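PDB 4HWD: BAG family molecular chaperone regulator 2 from Arabidopsis thaliana, which probably acts as a co-chaperone that binds the ATPase domain of HSP70/HSC70 chaperones through its BAG domain and regulates programmed cell death and stress responses. Local coordinates for residues A[17-22]-A[42-47]; A[50-55]-A[74-79]. All coordinates share one frame; numbering follows the deposited sequence.

Interaction 1 of 2, residues A[17-22]-A[42-47]; sequences ERLAGQ and ENLMEM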
loop_
_atom_site.group_PDB
_atom_site.type_symbol
_atom_site.label_atom_id
_atom_site.label_comp_id
_atom_site.label_asym_id
_atom_site.label_seq_id
_atom_site.Cartn_x
_atom_site.Cartn_y
_atom_site.Cartn_z
ATOM N N GLU A 17 4.005 -4.832 1.660
ATOM C CA GLU A 17 5.437 -4.574 1.508
ATOM C C GLU A 17 5.928 -4.955 0.122
ATOM O O GLU A 17 6.947 -4.443 -0.356
ATOM C CB GLU A 17 6.265 -5.274 2.593
ATOM C CG GLU A 17 6.134 -6.772 2.697
ATOM C CD GLU A 17 6.894 -7.311 3.903
ATOM O OE1 GLU A 17 6.785 -6.697 4.987
ATOM O OE2 GLU A 17 7.591 -8.343 3.774
ATOM N N ARG A 18 5.199 -5.854 -0.533
ATOM C CA ARG A 18 5.559 -6.236 -1.889
ATOM C C ARG A 18 5.146 -5.055 -2.772
ATOM O O ARG A 18 5.814 -4.734 -3.740
ATOM C CB ARG A 18 4.822 -7.510 -2.300
ATOM C CG ARG A 18 5.125 -8.716 -1.419
ATOM C CD ARG A 18 4.407 -9.962 -1.920
ATOM N NE ARG A 18 4.848 -10.323 -3.258
ATOM C CZ ARG A 18 6.089 -10.689 -3.563
ATOM N NH1 ARG A 18 7.012 -10.746 -2.614
ATOM N NH2 ARG A 18 6.414 -10.984 -4.817
ATOM N N LEU A 19 4.039 -4.405 -2.422
ATOM C CA LEU A 19 3.557 -3.244 -3.172
ATOM C C LEU A 19 4.513 -2.059 -3.000
ATOM O O LEU A 19 4.757 -1.307 -3.947
ATOM C CB LEU A 19 2.146 -2.856 -2.706
ATOM C CG LEU A 19 1.033 -3.798 -3.193
ATOM C CD1 LEU A 19 -0.219 -3.643 -2.352
ATOM C CD2 LEU A 19 0.753 -3.498 -4.676
ATOM N N ALA A 20 5.052 -1.908 -1.791
ATOM C CA ALA A 20 6.000 -0.838 -1.477
ATOM C C ALA A 20 7.284 -1.057 -2.252
ATOM O O ALA A 20 8.022 -0.116 -2.538
ATOM C CB ALA A 20 6.305 -0.823 0.017
ATOM N N GLY A 21 7.554 -2.314 -2.578
ATOM C CA GLY A 21 8.748 -2.642 -3.324
ATOM C C GLY A 21 8.587 -2.141 -4.742
ATOM O O GLY A 21 9.532 -1.612 -5.326
ATOM N N GLN A 22 7.392 -2.307 -5.306
ATOM C CA GLN A 22 7.154 -1.840 -6.664
ATOM C C GLN A 22 7.149 -0.312 -6.692
ATOM O O GLN A 22 7.636 0.294 -7.642
ATOM C CB GLN A 22 5.831 -2.379 -7.206
ATOM C CG GLN A 22 5.605 -2.034 -8.659
ATOM C CD GLN A 22 6.749 -2.498 -9.536
ATOM O OE1 GLN A 22 7.101 -3.673 -9.536
ATOM N NE2 GLN A 22 7.336 -1.576 -10.285
ATOM N N GLU A 42 -1.117 3.961 -12.159
ATOM C CA GLU A 42 -2.542 3.825 -11.863
ATOM C C GLU A 42 -2.894 2.426 -11.387
ATOM O O GLU A 42 -3.652 2.271 -10.434
ATOM C CB GLU A 42 -3.376 4.187 -13.097
ATOM C CG GLU A 42 -3.013 5.544 -13.692
ATOM C CD GLU A 42 -3.942 5.967 -14.810
ATOM O OE1 GLU A 42 -4.262 5.125 -15.677
ATOM O OE2 GLU A 42 -4.348 7.151 -14.823
ATOM N N ASN A 43 -2.348 1.406 -12.042
ATOM C CA ASN A 43 -2.613 0.029 -11.632
ATOM C C ASN A 43 -2.154 -0.195 -10.186
ATOM O O ASN A 43 -2.814 -0.884 -9.415
ATOM C CB ASN A 43 -1.899 -0.959 -12.561
ATOM C CG ASN A 43 -2.576 -1.081 -13.909
ATOM O OD1 ASN A 43 -3.802 -1.184 -13.992
ATOM N ND2 ASN A 43 -1.778 -1.087 -14.978
ATOM N N LEU A 44 -1.013 0.397 -9.833
ATOM C CA LEU A 44 -0.458 0.295 -8.483
ATOM C C LEU A 44 -1.378 1.021 -7.498
ATOM O O LEU A 44 -1.565 0.579 -6.367
ATOM C CB LEU A 44 0.951 0.914 -8.430
ATOM C CG LEU A 44 1.763 0.681 -7.145
ATOM C CD1 LEU A 44 2.129 -0.800 -7.056
ATOM C CD2 LEU A 44 3.033 1.531 -7.146
ATOM N N MET A 45 -1.966 2.133 -7.933
ATOM C CA MET A 45 -2.860 2.880 -7.062
ATOM C C MET A 45 -4.057 2.036 -6.640
ATOM O O MET A 45 -4.439 2.039 -5.479
ATOM C CB MET A 45 -3.353 4.154 -7.754
ATOM C CG MET A 45 -4.285 4.991 -6.879
ATOM S SD MET A 45 -3.434 5.613 -5.432
ATOM C CE MET A 45 -2.672 7.148 -6.121
ATOM N N GLU A 46 -4.652 1.318 -7.586
ATOM C CA GLU A 46 -5.802 0.469 -7.291
ATOM C C GLU A 46 -5.412 -0.697 -6.372
ATOM O O GLU A 46 -6.202 -1.120 -5.523
ATOM C CB GLU A 46 -6.406 -0.072 -8.597
ATOM C CG GLU A 46 -7.639 -0.979 -8.426
ATOM C CD GLU A 46 -7.291 -2.429 -8.125
ATOM O OE1 GLU A 46 -6.178 -2.876 -8.492
ATOM O OE2 GLU A 46 -8.142 -3.133 -7.543
ATOM N N MET A 47 -4.203 -1.219 -6.537
ATOM C CA MET A 47 -3.766 -2.323 -5.689
ATOM C C MET A 47 -3.598 -1.857 -4.245
ATOM O O MET A 47 -4.038 -2.537 -3.316
ATOM C CB MET A 47 -2.467 -2.929 -6.228
ATOM C CG MET A 47 -2.679 -3.770 -7.490
ATOM S SD MET A 47 -1.175 -4.389 -8.264
ATOM C CE MET A 47 -1.356 -3.782 -9.925
#

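Interaction 2 of 2, residues A[50-55]-A[74-79]; sequences NQLVKL and RLHKYV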
loop_
_atom_site.group_PDB
_atom_site.type_symbol
_atom_site.label_atom_id
_atom_site.label_comp_id
_atom_site.label_asym_id
_atom_site.label_seq_id
_atom_site.Cartn_x
_atom_site.Cartn_y
_atom_site.Cartn_z
ATOM N N ASN A 50 -6.974 -1.270 -2.898
ATOM C CA ASN A 50 -7.645 -2.553 -2.720
ATOM C C ASN A 50 -7.242 -3.195 -1.391
ATOM O O ASN A 50 -8.066 -3.811 -0.721
ATOM C CB ASN A 50 -7.297 -3.509 -3.849
ATOM C CG ASN A 50 -8.026 -4.828 -3.720
ATOM O OD1 ASN A 50 -8.899 -5.151 -4.525
ATOM N ND2 ASN A 50 -7.681 -5.593 -2.694
ATOM N N GLN A 51 -5.969 -3.061 -1.020
ATOM C CA GLN A 51 -5.484 -3.621 0.239
ATOM C C GLN A 51 -6.080 -2.833 1.393
ATOM O O GLN A 51 -6.345 -3.376 2.459
ATOM C CB GLN A 51 -3.954 -3.547 0.312
ATOM C CG GLN A 51 -3.218 -4.533 -0.569
ATOM C CD GLN A 51 -3.677 -5.973 -0.345
ATOM O OE1 GLN A 51 -3.940 -6.383 0.787
ATOM N NE2 GLN A 51 -3.763 -6.748 -1.428
ATOM N N LEU A 52 -6.283 -1.540 1.171
ATOM C CA LEU A 52 -6.831 -0.662 2.193
ATOM C C LEU A 52 -8.300 -0.973 2.526
ATOM O O LEU A 52 -8.709 -0.872 3.684
ATOM C CB LEU A 52 -6.669 0.802 1.751
ATOM C CG LEU A 52 -6.730 1.854 2.862
ATOM C CD1 LEU A 52 -5.754 1.489 3.964
ATOM C CD2 LEU A 52 -6.410 3.225 2.291
ATOM N N VAL A 53 -9.095 -1.339 1.524
ATOM C CA VAL A 53 -10.493 -1.690 1.781
ATOM C C VAL A 53 -10.507 -3.052 2.481
ATOM O O VAL A 53 -11.236 -3.252 3.453
ATOM C CB VAL A 53 -11.341 -1.786 0.476
ATOM C CG1 VAL A 53 -11.285 -0.463 -0.284
ATOM C CG2 VAL A 53 -10.858 -2.932 -0.398
ATOM N N LYS A 54 -9.690 -3.983 1.980
ATOM C CA LYS A 54 -9.587 -5.318 2.566
ATOM C C LYS A 54 -9.232 -5.188 4.034
ATOM O O LYS A 54 -9.800 -5.874 4.885
ATOM C CB LYS A 54 -8.510 -6.145 1.862
ATOM C CG LYS A 54 -8.856 -6.557 0.455
ATOM C CD LYS A 54 -7.900 -7.626 -0.024
ATOM C CE LYS A 54 -8.326 -8.181 -1.374
ATOM N NZ LYS A 54 -7.444 -9.297 -1.783
ATOM N N LEU A 55 -8.294 -4.300 4.331
ATOM C CA LEU A 55 -7.881 -4.079 5.703
ATOM C C LEU A 55 -9.097 -3.640 6.510
ATOM O O LEU A 55 -9.569 -4.372 7.373
ATOM C CB LEU A 55 -6.802 -3.004 5.767
ATOM C CG LEU A 55 -6.155 -2.829 7.137
ATOM C CD1 LEU A 55 -5.291 -4.039 7.436
ATOM C CD2 LEU A 55 -5.312 -1.572 7.161
ATOM N N ARG A 74 0.484 3.178 7.036
ATOM C CA ARG A 74 1.618 2.971 6.141
ATOM C C ARG A 74 1.119 3.060 4.708
ATOM O O ARG A 74 1.793 3.607 3.838
ATOM C CB ARG A 74 2.241 1.596 6.391
ATOM C CG ARG A 74 2.980 1.018 5.199
ATOM C CD ARG A 74 3.941 -0.065 5.653
ATOM N NE ARG A 74 5.051 0.501 6.418
ATOM C CZ ARG A 74 5.703 -0.148 7.379
ATOM N NH1 ARG A 74 5.358 -1.391 7.703
ATOM N NH2 ARG A 74 6.709 0.440 8.013
ATOM N N LEU A 75 -0.074 2.516 4.483
ATOM C CA LEU A 75 -0.712 2.526 3.174
ATOM C C LEU A 75 -1.084 3.945 2.772
ATOM O O LEU A 75 -1.039 4.295 1.593
ATOM C CB LEU A 75 -1.971 1.658 3.188
ATOM C CG LEU A 75 -1.764 0.191 2.849
ATOM C CD1 LEU A 75 -3.009 -0.605 3.206
ATOM C CD2 LEU A 75 -1.423 0.061 1.370
ATOM N N HIS A 76 -1.468 4.755 3.749
ATOM C CA HIS A 76 -1.827 6.134 3.474
ATOM C C HIS A 76 -0.582 6.843 2.975
ATOM O O HIS A 76 -0.640 7.637 2.036
ATOM C CB HIS A 76 -2.338 6.824 4.742
ATOM C CG HIS A 76 -3.721 6.409 5.144
ATOM N ND1 HIS A 76 -4.336 6.879 6.283
ATOM C CD2 HIS A 76 -4.607 5.574 4.551
ATOM C CE1 HIS A 76 -5.545 6.352 6.377
ATOM N NE2 HIS A 76 -5.735 5.557 5.339
ATOM N N LYS A 77 0.543 6.540 3.613
ATOM C CA LYS A 77 1.819 7.131 3.253
ATOM C C LYS A 77 2.224 6.754 1.829
ATOM O O LYS A 77 2.811 7.565 1.112
ATOM C CB LYS A 77 2.893 6.671 4.245
ATOM C CG LYS A 77 4.297 7.163 3.932
ATOM C CD LYS A 77 5.310 6.643 4.948
ATOM C CE LYS A 77 6.724 7.100 4.603
ATOM N NZ LYS A 77 7.725 6.700 5.639
ATOM N N TYR A 78 1.909 5.527 1.420
ATOM C CA TYR A 78 2.256 5.055 0.080
ATOM C C TYR A 78 1.379 5.662 -1.008
ATOM O O TYR A 78 1.859 6.008 -2.095
ATOM C CB TYR A 78 2.159 3.531 0.005
ATOM C CG TYR A 78 3.177 2.795 0.839
ATOM C CD1 TYR A 78 4.365 3.410 1.236
ATOM C CD2 TYR A 78 2.973 1.463 1.194
ATOM C CE1 TYR A 78 5.329 2.712 1.970
ATOM C CE2 TYR A 78 3.929 0.751 1.923
ATOM C CZ TYR A 78 5.104 1.376 2.309
ATOM O OH TYR A 78 6.047 0.658 3.022
ATOM N N VAL A 79 0.089 5.777 -0.714
ATOM C CA VAL A 79 -0.864 6.351 -1.654
ATOM C C VAL A 79 -0.515 7.811 -1.906
ATOM O O VAL A 79 -0.545 8.282 -3.045
ATOM C CB VAL A 79 -2.297 6.265 -1.098
ATOM C CG1 VAL A 79 -3.230 7.155 -1.919
ATOM C CG2 VAL A 79 -2.767 4.817 -1.118
#

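Interaction 1 of 2, residues A[17-22]-A[42-47]
L19 meets L44 and M47 where helix 2-31 packs against helix 38-57 in the antiparallel three-helix bundle of the BAG domain. The two short segments run at 161° to each other with their axes 10.9 Å apart at closest approach, and L19 and L44 form the level at which the backbones come nearest.

The interaction is mainly apolar, and one methyl group carries much of it. L19 CD2 lies 3.9 Å from L44 CD1, the two leucines passing alongside each other in opposite senses. The same methyl also reaches the base of M47, with L19 CD2 3.6 Å from M47 CB, and so sits between residues one helical turn apart. L44 brings CD1 forward because its CG stands anti to the backbone N (chi1 -170°); its CB alone does not aim at helix 2-31.

A second kind of contact uses the aliphatic part of a polar residue. Q22, one turn after L19, lays its CB and CG across L44 CD1, while the bend at chi2 (55°) carries its amide away from the interface. No hydrogen bond joins the segments, so this level probably relies on apolar packing, with 198 Å² buried between the two segments, both sides summed.

L48 and Q51 extend the surface around L19, and L82 of helix 63-89 reaches L44, which ties L44 to the third helix. At the margin, M47 turns its chain end away after the CB contact, and its SD remains 4.2 Å from L19 CD2.

Interaction 2 of 2, residues A[50-55]-A[74-79]
Q51 opens this contact, the antiparallel packing of helices 38-57 and 63-89 in the three-helix bundle of the BAG domain, with its backbone and the root of its side chain: L75 CD1 lies 4.2 Å from Q51 CB and equally near the carbonyl carbon of Q51. Its amide end turns away from helix 63-89, and the Q51 side chain also touches I12 and Q15 of helix 2-31, so the residue borders all three helices of the bundle.

L52 follows and supplies the main contact through both of its methyls. Its CG is anti to the backbone N (chi1 -159°), which sets the two branches against different partners. L52 CD1 packs on L75 CD1 at 3.5 Å and also approaches L75 CB at 3.9 Å, the two leucines running alongside with their tips pointing opposite ways. The other branch addresses a flat group: L52 CD2 stands at the edge of the H76 imidazole, in its plane, 3.7 Å from H76 CD2, and the two side chains lie nearly perpendicular. With an alanine here, L75 CD1 and the edge of the H76 ring would probably lose their methyl neighbours, leaving a gap between the helices at this level. One turn on, L55 touches K68 and E72 of helix 63-89.

The short segments are antiparallel at 159°, with axes 10.6 Å apart, and L52 and L75 mark the nearest backbone level. With no hydrogen bond across 206 Å² of buried surface, the chemistry implies that adhesion here depends on methyl packing, while the imidazole contributes a ring edge to its border.

Both contacts draw on helix 38-57, the middle helix of the chain: interaction 1 joins it to helix 2-31 and interaction 2 to helix 63-89. They come in series along the sequence, their centres lie about 10 Å apart, and all four segments belong to the BAG domain. The contacts also touch directly. L19 CD1 packs on Q51 CG at 3.6 Å, M45 SD meets V79 CG1 at 3.8 Å, and A20 CB approaches Y78 OH at 3.4 Å, the last bringing the first and third helices together. These bridges make the two pairings parts of one connected set of interhelical contacts, consistent with a compact three-helix domain serving as the HSP70-binding module.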